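Local coordinates for protein paenibacillus xanthan lyase (Paenibacillus, PDB 6F2P) that cleaves the polysaccharide xanthan by beta-elimination as a polysaccharide lyase, probably of family 8, and carries several bound calcium ions, at residues N111-G116 against Y158-S163; T510-R515 against L602-G607; A935-D940 against Y1028-A1033. All blocks are in the same frame, centred on the assembly; numbering follows the deposited sequence.

The three contacts follow one another along the chain, each closing before the next opens, and each lies in a different part of this elongated, modular lyase. Interaction 1 joins a loop to the end of helix 147-160 in the N-terminal alpha-helical domain. Interaction 2, its centre about 57 Å away, pairs strands 508-516 and 595-607 inside the super-sandwich domain. Interaction 3 lies in the Golvesin C-terminal-like domain, about 75 Å from interaction 2 and 107 Å from interaction 1 between centres. None touches another, and each lies within its own domain; interactions 1 and 3 both include calcium ligands, on opposite sides of the chain's centre.

Interaction 1 of 3, residues N111-G116 against Y158-S163; sequences NQFYNG and YYTQAS. With CA (calcium ion), chain F.
Tyr159, in the last turn of its helix, lays one ring face against the backbone of Asn115 and Gly116. Its CG stands anti to the backbone N (chi1 166°), which turns the ring toward the loop. Gly116 N sits over the ring centre, 3.4 Å from Tyr159 CD2, and Gly116 CA makes a CH-pi contact, 3.9 Å from the centroid of the Tyr159 ring. With no side chain on Gly116, bare backbone lies on the aromatic face. At the root of the same side chain, Asn115 OD1 comes within 3.5 Å of Tyr159 CB, its amide plane turned 49° from the ring. The phenol reaches beyond this patch to hydrogen-bond the carbonyl O of Cys117, which fixes the far end of the ring.

Thr160 follows and crosses the end of the Phe113 ring obliquely; both residues are buried. Its OG1 is 3.8 Å from Phe113 CZ, and its CG2 is 3.9 Å from Phe113 CE1, so both branches touch the end of the ring; OG1 also bonds the carbonyl O of Trp126. The contact thus packs the loop between helices 95-111 and 123-141 against the C-terminal end of helix 147-160, within the alpha-helical domain of a family 8 lyase. Phe113 is enclosed further by Trp126, Pro131 and Leu134 of helix 123-141.

Beyond the helix, Gln161 turns to a calcium ion, which it binds through OE1 at 2.2 Å. Its NE2 donates both to the carbonyl O of Gln127 and to a water bound to the calcium, an arrangement that orients the amide with its oxygen on the metal. Ser163 adds its carbonyl O at 2.4 Å from the calcium ion, while Glu174 and four waters complete the coordination modelled around the ion; one of those waters also donates to Thr160 O.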
loop_
_atom_site.group_PDB
_atom_site.type_symbol
_atom_site.label_atom_id
_atom_site.label_comp_id
_atom_site.label_asym_id
_atom_site.label_seq_id
_atom_site.Cartn_x
_atom_site.Cartn_y
_atom_site.Cartn_z
ATOM N N ASN A 111 -17.864 -41.460 -27.907
ATOM C CA ASN A 111 -18.081 -42.069 -26.599
ATOM C C ASN A 111 -18.082 -41.118 -25.409
ATOM O O ASN A 111 -18.842 -41.308 -24.454
ATOM C CB ASN A 111 -17.050 -43.177 -26.383
ATOM C CG ASN A 111 -17.235 -44.331 -27.352
ATOM O OD1 ASN A 111 -16.436 -44.526 -28.265
ATOM N ND2 ASN A 111 -18.303 -45.095 -27.160
ATOM N N GLN A 112 -17.239 -40.094 -25.473
ATOM C CA GLN A 112 -17.013 -39.232 -24.322
ATOM C C GLN A 112 -17.221 -37.745 -24.587
ATOM O O GLN A 112 -17.974 -37.091 -23.867
ATOM C CB GLN A 112 -15.611 -39.480 -23.762
ATOM C CG GLN A 112 -15.527 -40.746 -22.937
ATOM C CD GLN A 112 -16.522 -40.730 -21.804
ATOM O OE1 GLN A 112 -17.340 -41.638 -21.671
ATOM N NE2 GLN A 112 -16.466 -39.684 -20.980
ATOM N N PHE A 113 -16.552 -37.221 -25.613
ATOM C CA PHE A 113 -16.508 -35.779 -25.854
ATOM C C PHE A 113 -17.049 -35.402 -27.223
ATOM O O PHE A 113 -16.356 -35.519 -28.243
ATOM C CB PHE A 113 -15.079 -35.254 -25.721
ATOM C CG PHE A 113 -14.997 -33.764 -25.645
ATOM C CD1 PHE A 113 -15.147 -33.112 -24.429
ATOM C CD2 PHE A 113 -14.781 -33.006 -26.786
ATOM C CE1 PHE A 113 -15.078 -31.724 -24.349
ATOM C CE2 PHE A 113 -14.708 -31.625 -26.714
ATOM C CZ PHE A 113 -14.858 -30.981 -25.493
ATOM N N TYR A 114 -18.285 -34.918 -27.229
ATOM C CA TYR A 114 -18.991 -34.639 -28.468
ATOM C C TYR A 114 -20.164 -33.708 -28.220
ATOM O O TYR A 114 -20.644 -33.572 -27.092
ATOM C CB TYR A 114 -19.498 -35.942 -29.093
ATOM C CG TYR A 114 -20.404 -36.745 -28.182
ATOM C CD1 TYR A 114 -21.771 -36.501 -28.130
ATOM C CD2 TYR A 114 -19.888 -37.752 -27.374
ATOM C CE1 TYR A 114 -22.602 -37.240 -27.294
ATOM C CE2 TYR A 114 -20.711 -38.497 -26.532
ATOM C CZ TYR A 114 -22.067 -38.237 -26.495
ATOM O OH TYR A 114 -22.878 -38.974 -25.655
ATOM N N ASN A 115 -20.640 -33.091 -29.290
ATOM C CA ASN A 115 -21.793 -32.217 -29.195
ATOM C C ASN A 115 -23.020 -32.952 -28.654
ATOM O O ASN A 115 -23.616 -33.777 -29.344
ATOM C CB ASN A 115 -22.094 -31.598 -30.561
ATOM C CG ASN A 115 -23.330 -30.733 -30.545
ATOM O OD1 ASN A 115 -23.770 -30.262 -29.487
ATOM N ND2 ASN A 115 -23.902 -30.509 -31.727
ATOM N N GLY A 116 -23.377 -32.652 -27.408
ATOM C CA GLY A 116 -24.552 -33.229 -26.781
ATOM C C GLY A 116 -24.210 -34.178 -25.648
ATOM O O GLY A 116 -25.100 -34.699 -24.967
ATOM N N TYR A 158 -17.683 -26.050 -29.329
ATOM C CA TYR A 158 -18.771 -25.065 -29.300
ATOM C C TYR A 158 -19.851 -25.458 -28.287
ATOM O O TYR A 158 -20.485 -24.604 -27.665
ATOM C CB TYR A 158 -19.450 -24.940 -30.662
ATOM C CG TYR A 158 -18.752 -24.112 -31.725
ATOM C CD1 TYR A 158 -17.411 -24.300 -32.024
ATOM C CD2 TYR A 158 -19.466 -23.185 -32.475
ATOM C CE1 TYR A 158 -16.798 -23.569 -33.021
ATOM C CE2 TYR A 158 -18.861 -22.449 -33.471
ATOM C CZ TYR A 158 -17.529 -22.642 -33.743
ATOM O OH TYR A 158 -16.928 -21.907 -34.743
ATOM N N TYR A 159 -20.077 -26.760 -28.154
ATOM C CA TYR A 159 -21.092 -27.263 -27.239
ATOM C C TYR A 159 -20.719 -27.008 -25.783
ATOM O O TYR A 159 -21.495 -26.415 -25.033
ATOM C CB TYR A 159 -21.338 -28.749 -27.486
ATOM C CG TYR A 159 -22.113 -29.431 -26.391
ATOM C CD1 TYR A 159 -23.443 -29.114 -26.158
ATOM C CD2 TYR A 159 -21.518 -30.400 -25.596
ATOM C CE1 TYR A 159 -24.162 -29.743 -25.155
ATOM C CE2 TYR A 159 -22.226 -31.037 -24.592
ATOM C CZ TYR A 159 -23.548 -30.704 -24.372
ATOM O OH TYR A 159 -24.256 -31.330 -23.370
ATOM N N THR A 160 -19.530 -27.447 -25.383
ATOM C CA THR A 160 -19.087 -27.252 -24.007
ATOM C C THR A 160 -18.648 -25.815 -23.713
ATOM O O THR A 160 -18.791 -25.347 -22.586
ATOM C CB THR A 160 -17.949 -28.210 -23.629
ATOM O OG1 THR A 160 -16.779 -27.894 -24.391
ATOM C CG2 THR A 160 -18.351 -29.648 -23.892
ATOM N N GLN A 161 -18.125 -25.113 -24.716
ATOM C CA GLN A 161 -17.602 -23.762 -24.499
ATOM C C GLN A 161 -18.182 -22.773 -25.503
ATOM O O GLN A 161 -17.533 -22.429 -26.500
ATOM C CB GLN A 161 -16.073 -23.761 -24.581
ATOM C CG GLN A 161 -15.415 -22.445 -24.207
ATOM C CD GLN A 161 -15.849 -21.980 -22.849
ATOM O OE1 GLN A 161 -16.696 -21.100 -22.732
ATOM N NE2 GLN A 161 -15.293 -22.582 -21.807
ATOM N N ALA A 162 -19.400 -22.306 -25.226
ATOM C CA ALA A 162 -20.176 -21.542 -26.209
ATOM C C ALA A 162 -19.904 -20.049 -26.207
ATOM O O ALA A 162 -19.923 -19.420 -27.260
ATOM C CB ALA A 162 -21.662 -21.789 -26.029
ATOM N N SER A 163 -19.678 -19.481 -25.026
ATOM C CA SER A 163 -19.490 -18.038 -24.909
ATOM C C SER A 163 -18.612 -17.697 -23.719
ATOM O O SER A 163 -18.343 -18.546 -22.877
ATOM C CB SER A 163 -20.836 -17.355 -24.730
ATOM O OG SER A 163 -21.403 -17.724 -23.485
HETATM CA CA CA F . -18.229 -20.300 -21.295
HETATM O O HOH W 1 -19.209 -22.544 -21.082
HETATM O O HOH W 2 -16.953 -21.450 -19.411
HETATM O O HOH W 3 -20.484 -20.210 -22.280
HETATM O O HOH W 4 -19.749 -20.131 -19.557
#

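Interaction 2 of 3, residues T510-R515 against L602-G607; sequences TIVENR and LWFDHG
A classic beta bulge interrupts the antiparallel pairing of strands 508-516 and 595-607 in the super-sandwich domain: Val512 and Glu513 both face Leu602, and the register slips by one residue. Leu602 O takes both amides from the same face of its carbonyl plane, Val512 N at 2.8 Å along a bent path (131° at the hydrogen) and Glu513 N along a straighter one. Leu602 N returns a bond to Glu513 O. Before the bulge the pairing is regular, with Thr510 and Phe604 exchanging two backbone bonds.

Ile511 and Trp603 form the next, non-hydrogen-bonded pair. Their side chains run side by side, and Ile511 CD1 rests 3.6 Å from Trp603 CB; Arg434 makes a cation-pi contact with the indole. The other face carries Thr510, Glu513, Leu602 and Phe604, and the bulge brings Val512 against Phe604, CG2 to CE2 3.4 Å. This side packs toward strands 559-563 and 613-621, where Tyr615 touches Thr510, Phe604 and His606.

Farther along, the Asp605 carboxylate closes an Asx turn on Gly607 N. Thr510 holds OG1 anti to its carbonyl carbon (chi1 -75°), where it hydrogen-bonds Thr439 OG1 and, at the imidazole edge, His606 NE2; the Thr510 OG1 to His606 NE2 hydrogen bond, in the ring plane, spans 2.9 Å, and either atom could be its donor.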
loop_
_atom_site.group_PDB
_atom_site.type_symbol
_atom_site.label_atom_id
_atom_site.label_comp_id
_atom_site.label_asym_id
_atom_site.label_seq_id
_atom_site.Cartn_x
_atom_site.Cartn_y
_atom_site.Cartn_z
ATOM N N THR A 510 11.692 -13.631 17.250
ATOM C CA THR A 510 11.849 -12.859 16.023
ATOM C C THR A 510 13.008 -13.441 15.231
ATOM O O THR A 510 14.130 -13.522 15.738
ATOM C CB THR A 510 12.113 -11.376 16.311
ATOM O OG1 THR A 510 10.890 -10.752 16.731
ATOM C CG2 THR A 510 12.655 -10.667 15.059
ATOM N N ILE A 511 12.739 -13.857 13.996
ATOM C CA ILE A 511 13.746 -14.582 13.233
ATOM C C ILE A 511 14.615 -13.645 12.418
ATOM O O ILE A 511 14.123 -12.947 11.532
ATOM C CB ILE A 511 13.118 -15.626 12.291
ATOM C CG1 ILE A 511 12.044 -16.443 13.023
ATOM C CG2 ILE A 511 14.201 -16.510 11.695
ATOM C CD1 ILE A 511 12.509 -17.063 14.320
ATOM N N VAL A 512 15.909 -13.625 12.721
ATOM C CA VAL A 512 16.830 -12.786 11.962
ATOM C C VAL A 512 17.197 -13.455 10.645
ATOM O O VAL A 512 17.239 -12.812 9.590
ATOM C CB VAL A 512 18.122 -12.475 12.747
ATOM C CG1 VAL A 512 19.177 -11.879 11.825
ATOM C CG2 VAL A 512 17.834 -11.532 13.887
ATOM N N GLU A 513 17.453 -14.755 10.714
ATOM C CA GLU A 513 17.945 -15.494 9.565
ATOM C C GLU A 513 17.467 -16.941 9.621
ATOM O O GLU A 513 17.210 -17.483 10.700
ATOM C CB GLU A 513 19.472 -15.423 9.531
ATOM C CG GLU A 513 20.122 -16.034 8.313
ATOM C CD GLU A 513 19.494 -15.577 7.005
ATOM O OE1 GLU A 513 20.012 -14.617 6.398
ATOM O OE2 GLU A 513 18.494 -16.189 6.569
ATOM N N ASN A 514 17.307 -17.548 8.450
ATOM C CA ASN A 514 17.131 -18.987 8.345
ATOM C C ASN A 514 17.612 -19.397 6.968
ATOM O O ASN A 514 16.815 -19.648 6.078
ATOM C CB ASN A 514 15.672 -19.403 8.571
ATOM C CG ASN A 514 15.544 -20.876 8.926
ATOM O OD1 ASN A 514 16.469 -21.654 8.700
ATOM N ND2 ASN A 514 14.409 -21.263 9.491
ATOM N N ARG A 515 18.929 -19.438 6.791
ATOM C CA ARG A 515 19.518 -19.538 5.462
ATOM C C ARG A 515 19.861 -20.965 5.103
ATOM O O ARG A 515 20.409 -21.694 5.926
ATOM C CB ARG A 515 20.804 -18.712 5.404
ATOM C CG ARG A 515 21.319 -18.436 3.998
ATOM C CD ARG A 515 20.527 -17.305 3.362
ATOM N NE ARG A 515 20.998 -16.976 2.021
ATOM C CZ ARG A 515 20.349 -16.162 1.195
ATOM N NH1 ARG A 515 19.213 -15.609 1.586
ATOM N NH2 ARG A 515 20.828 -15.909 -0.018
ATOM N N LEU A 602 19.219 -17.936 12.804
ATOM C CA LEU A 602 19.548 -16.961 13.843
ATOM C C LEU A 602 18.264 -16.273 14.297
ATOM O O LEU A 602 17.448 -15.887 13.460
ATOM C CB LEU A 602 20.531 -15.922 13.302
ATOM C CG LEU A 602 21.801 -16.431 12.608
ATOM C CD1 LEU A 602 22.586 -15.284 12.002
ATOM C CD2 LEU A 602 22.681 -17.210 13.564
ATOM N N TRP A 603 18.068 -16.122 15.607
ATOM C CA TRP A 603 16.860 -15.451 16.089
ATOM C C TRP A 603 16.940 -14.818 17.485
ATOM O O TRP A 603 17.903 -15.010 18.221
ATOM C CB TRP A 603 15.647 -16.381 15.992
ATOM C CG TRP A 603 15.592 -17.497 17.009
ATOM C CD1 TRP A 603 14.802 -17.550 18.121
ATOM C CD2 TRP A 603 16.327 -18.729 16.984
ATOM N NE1 TRP A 603 15.008 -18.730 18.795
ATOM C CE2 TRP A 603 15.940 -19.470 18.117
ATOM C CE3 TRP A 603 17.278 -19.278 16.114
ATOM C CZ2 TRP A 603 16.470 -20.729 18.403
ATOM C CZ3 TRP A 603 17.809 -20.526 16.406
ATOM C CH2 TRP A 603 17.399 -21.237 17.539
ATOM N N PHE A 604 15.917 -14.037 17.818
ATOM C CA PHE A 604 15.777 -13.441 19.137
ATOM C C PHE A 604 14.702 -14.175 19.914
ATOM O O PHE A 604 13.678 -14.585 19.351
ATOM C CB PHE A 604 15.350 -11.974 19.042
ATOM C CG PHE A 604 16.306 -11.094 18.285
ATOM C CD1 PHE A 604 17.604 -10.905 18.731
ATOM C CD2 PHE A 604 15.890 -10.415 17.150
ATOM C CE1 PHE A 604 18.476 -10.079 18.041
ATOM C CE2 PHE A 604 16.760 -9.577 16.457
ATOM C CZ PHE A 604 18.053 -9.413 16.901
ATOM N N ASP A 605 14.918 -14.316 21.215
ATOM C CA ASP A 605 13.902 -14.876 22.085
ATOM C C ASP A 605 13.450 -13.810 23.058
ATOM O O ASP A 605 14.188 -13.449 23.969
ATOM C CB ASP A 605 14.451 -16.089 22.840
ATOM C CG ASP A 605 13.381 -16.819 23.655
ATOM O OD1 ASP A 605 12.353 -16.206 24.055
ATOM O OD2 ASP A 605 13.578 -18.026 23.902
ATOM N N HIS A 606 12.228 -13.322 22.867
ATOM C CA HIS A 606 11.646 -12.304 23.740
ATOM C C HIS A 606 11.015 -12.898 24.990
ATOM O O HIS A 606 10.441 -12.170 25.805
ATOM C CB HIS A 606 10.593 -11.492 22.984
ATOM C CG HIS A 606 11.063 -10.990 21.657
ATOM N ND1 HIS A 606 11.896 -9.900 21.526
ATOM C CD2 HIS A 606 10.826 -11.436 20.400
ATOM C CE1 HIS A 606 12.150 -9.694 20.245
ATOM N NE2 HIS A 606 11.514 -10.616 19.542
ATOM N N GLY A 607 11.106 -14.220 25.132
ATOM C CA GLY A 607 10.522 -14.911 26.267
ATOM C C GLY A 607 9.010 -15.056 26.209
ATOM O O GLY A 607 8.369 -14.719 25.216
#

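Interaction 3 of 3, residues A935-D940 against Y1028-A1033; sequences ADYIHD and YVVADA. With CA (calcium ion), chain G.
Ile938 and Ala1031 form the closely packed centre of this contact, a hydrogen-bonded antiparallel pair whose backbones exchange two nearly straight bonds. Ile938 N donates to Ala1031 O with an angle of 173° at the hydrogen, and Ala1031 N returns a bond to Ile938 O. On the buried face the Ile938 side chain lies against its partner, CG1 at 3.7 Å from Ala1031 CB, and both touch Val950 of strand 949-952. The next pair, His939 with Val1030, has no direct backbone bonds; instead CA-H...O contacts run from Val1030 CA to Ile938 O and from His939 CA to Val1029 O. Beside it, the Tyr937 ring brings CD1 within 4.2 Å of Val1030 CG1.

Strands 937-939 and 1030-1039 belong to one of the two antiparallel sheets of the Golvesin C-terminal-like domain, and Val950 belongs to the other; a calcium ion binds at one end of the strand pairing. Asp936 O coordinates it at 2.4 Å and Asp1032 OD1 at 2.5 Å, so the metal bridges the two segments; Asp910, Asn911 and Tyr933 supply the other protein ligands. The carboxylate of Asp1032 reaches it with CG anti to the backbone N (chi1 -171°).

At the other end the partly exposed side is looser. The Tyr1028 ring turns its edge toward the face of His939 in a T-shaped pair, with the His939 and Tyr1028 centroids 5.6 Å apart and the planes at 76°. Next to this ring pair, a buried carboxylate restores a close grip: Asp940 OD1 accepts from Val1029 N at 2.7 Å, the donor coming from above the carboxylate plane, and Asp940 N gives a longer bond to Val1029 O. The second oxygen, Asp940 OD2, forms a salt bridge with Lys945, which probably favours the ionised acid.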
loop_
_atom_site.group_PDB
_atom_site.type_symbol
_atom_site.label_atom_id
_atom_site.label_comp_id
_atom_site.label_asym_id
_atom_site.label_seq_id
_atom_site.Cartn_x
_atom_site.Cartn_y
_atom_site.Cartn_z
ATOM N N ALA A 935 -4.995 42.137 42.011
ATOM C CA ALA A 935 -4.804 42.410 43.425
ATOM C C ALA A 935 -5.014 43.898 43.667
ATOM O O ALA A 935 -5.863 44.311 44.464
ATOM C CB ALA A 935 -3.404 42.005 43.845
ATOM N N ASP A 936 -4.245 44.691 42.931
ATOM C CA ASP A 936 -4.085 46.107 43.210
ATOM C C ASP A 936 -4.614 47.007 42.092
ATOM O O ASP A 936 -5.147 46.531 41.087
ATOM C CB ASP A 936 -2.596 46.402 43.426
ATOM C CG ASP A 936 -1.753 46.145 42.174
ATOM O OD1 ASP A 936 -2.268 45.545 41.202
ATOM O OD2 ASP A 936 -0.559 46.515 42.173
ATOM N N TYR A 937 -4.465 48.314 42.303
ATOM C CA TYR A 937 -4.620 49.334 41.269
ATOM C C TYR A 937 -3.585 50.415 41.555
ATOM O O TYR A 937 -2.920 50.369 42.582
ATOM C CB TYR A 937 -6.029 49.926 41.286
ATOM C CG TYR A 937 -6.533 50.302 42.660
ATOM C CD1 TYR A 937 -6.240 51.539 43.218
ATOM C CD2 TYR A 937 -7.313 49.419 43.396
ATOM C CE1 TYR A 937 -6.705 51.882 44.474
ATOM C CE2 TYR A 937 -7.785 49.752 44.651
ATOM C CZ TYR A 937 -7.480 50.984 45.187
ATOM O OH TYR A 937 -7.951 51.315 46.440
ATOM N N ILE A 938 -3.440 51.384 40.661
ATOM C CA ILE A 938 -2.484 52.459 40.894
ATOM C C ILE A 938 -3.136 53.846 40.842
ATOM O O ILE A 938 -4.232 54.003 40.304
ATOM C CB ILE A 938 -1.279 52.377 39.929
ATOM C CG1 ILE A 938 -1.742 52.353 38.473
ATOM C CG2 ILE A 938 -0.453 51.140 40.222
ATOM C CD1 ILE A 938 -0.597 52.364 37.480
ATOM N N HIS A 939 -2.473 54.841 41.429
ATOM C CA HIS A 939 -2.985 56.211 41.420
ATOM C C HIS A 939 -1.878 57.266 41.368
ATOM O O HIS A 939 -0.731 56.992 41.727
ATOM C CB HIS A 939 -3.959 56.466 42.584
ATOM C CG HIS A 939 -3.338 56.371 43.946
ATOM N ND1 HIS A 939 -2.383 57.258 44.395
ATOM C CD2 HIS A 939 -3.559 55.509 44.968
ATOM C CE1 HIS A 939 -2.031 56.938 45.629
ATOM N NE2 HIS A 939 -2.731 55.881 46.000
ATOM N N ASP A 940 -2.232 58.468 40.914
ATOM C CA ASP A 940 -1.254 59.533 40.677
ATOM C C ASP A 940 -0.961 60.368 41.925
ATOM O O ASP A 940 -0.094 61.248 41.908
ATOM C CB ASP A 940 -1.706 60.444 39.526
ATOM C CG ASP A 940 -2.926 61.288 39.881
ATOM O OD1 ASP A 940 -3.796 60.808 40.647
ATOM O OD2 ASP A 940 -3.008 62.437 39.385
ATOM N N TYR A 1028 -8.094 62.458 42.557
ATOM C CA TYR A 1028 -7.198 61.325 42.344
ATOM C C TYR A 1028 -7.494 60.600 41.032
ATOM O O TYR A 1028 -8.653 60.346 40.698
ATOM C CB TYR A 1028 -7.294 60.338 43.513
ATOM C CG TYR A 1028 -6.494 60.738 44.732
ATOM C CD1 TYR A 1028 -5.132 60.478 44.806
ATOM C CD2 TYR A 1028 -7.098 61.369 45.813
ATOM C CE1 TYR A 1028 -4.396 60.840 45.917
ATOM C CE2 TYR A 1028 -6.367 61.737 46.928
ATOM C CZ TYR A 1028 -5.015 61.470 46.971
ATOM O OH TYR A 1028 -4.272 61.826 48.072
ATOM N N VAL A 1029 -6.439 60.259 40.298
ATOM C CA VAL A 1029 -6.587 59.513 39.052
ATOM C C VAL A 1029 -6.179 58.044 39.223
ATOM O O VAL A 1029 -5.015 57.743 39.465
ATOM C CB VAL A 1029 -5.764 60.155 37.911
ATOM C CG1 VAL A 1029 -5.890 59.338 36.624
ATOM C CG2 VAL A 1029 -6.205 61.587 37.681
ATOM N N VAL A 1030 -7.140 57.137 39.089
ATOM C CA VAL A 1030 -6.886 55.703 39.238
ATOM C C VAL A 1030 -6.707 55.008 37.884
ATOM O O VAL A 1030 -7.436 55.288 36.933
ATOM C CB VAL A 1030 -8.032 55.010 40.037
ATOM C CG1 VAL A 1030 -7.966 53.493 39.912
ATOM C CG2 VAL A 1030 -7.999 55.437 41.500
ATOM N N ALA A 1031 -5.725 54.114 37.805
ATOM C CA ALA A 1031 -5.532 53.257 36.635
ATOM C C ALA A 1031 -5.621 51.791 37.057
ATOM O O ALA A 1031 -4.901 51.363 37.959
ATOM C CB ALA A 1031 -4.182 53.543 35.974
ATOM N N ASP A 1032 -6.496 51.023 36.409
ATOM C CA ASP A 1032 -6.737 49.635 36.809
ATOM C C ASP A 1032 -6.654 48.651 35.633
ATOM O O ASP A 1032 -5.608 48.035 35.406
ATOM C CB ASP A 1032 -8.092 49.521 37.523
ATOM C CG ASP A 1032 -8.311 48.164 38.167
ATOM O OD1 ASP A 1032 -7.317 47.463 38.459
ATOM O OD2 ASP A 1032 -9.488 47.805 38.396
ATOM N N ALA A 1033 -7.750 48.504 34.891
ATOM C CA ALA A 1033 -7.791 47.554 33.781
ATOM C C ALA A 1033 -8.736 47.938 32.628
ATOM O O ALA A 1033 -9.768 48.594 32.830
ATOM C CB ALA A 1033 -8.121 46.151 34.295
HETATM CA CA CA G . -5.345 45.953 38.788
#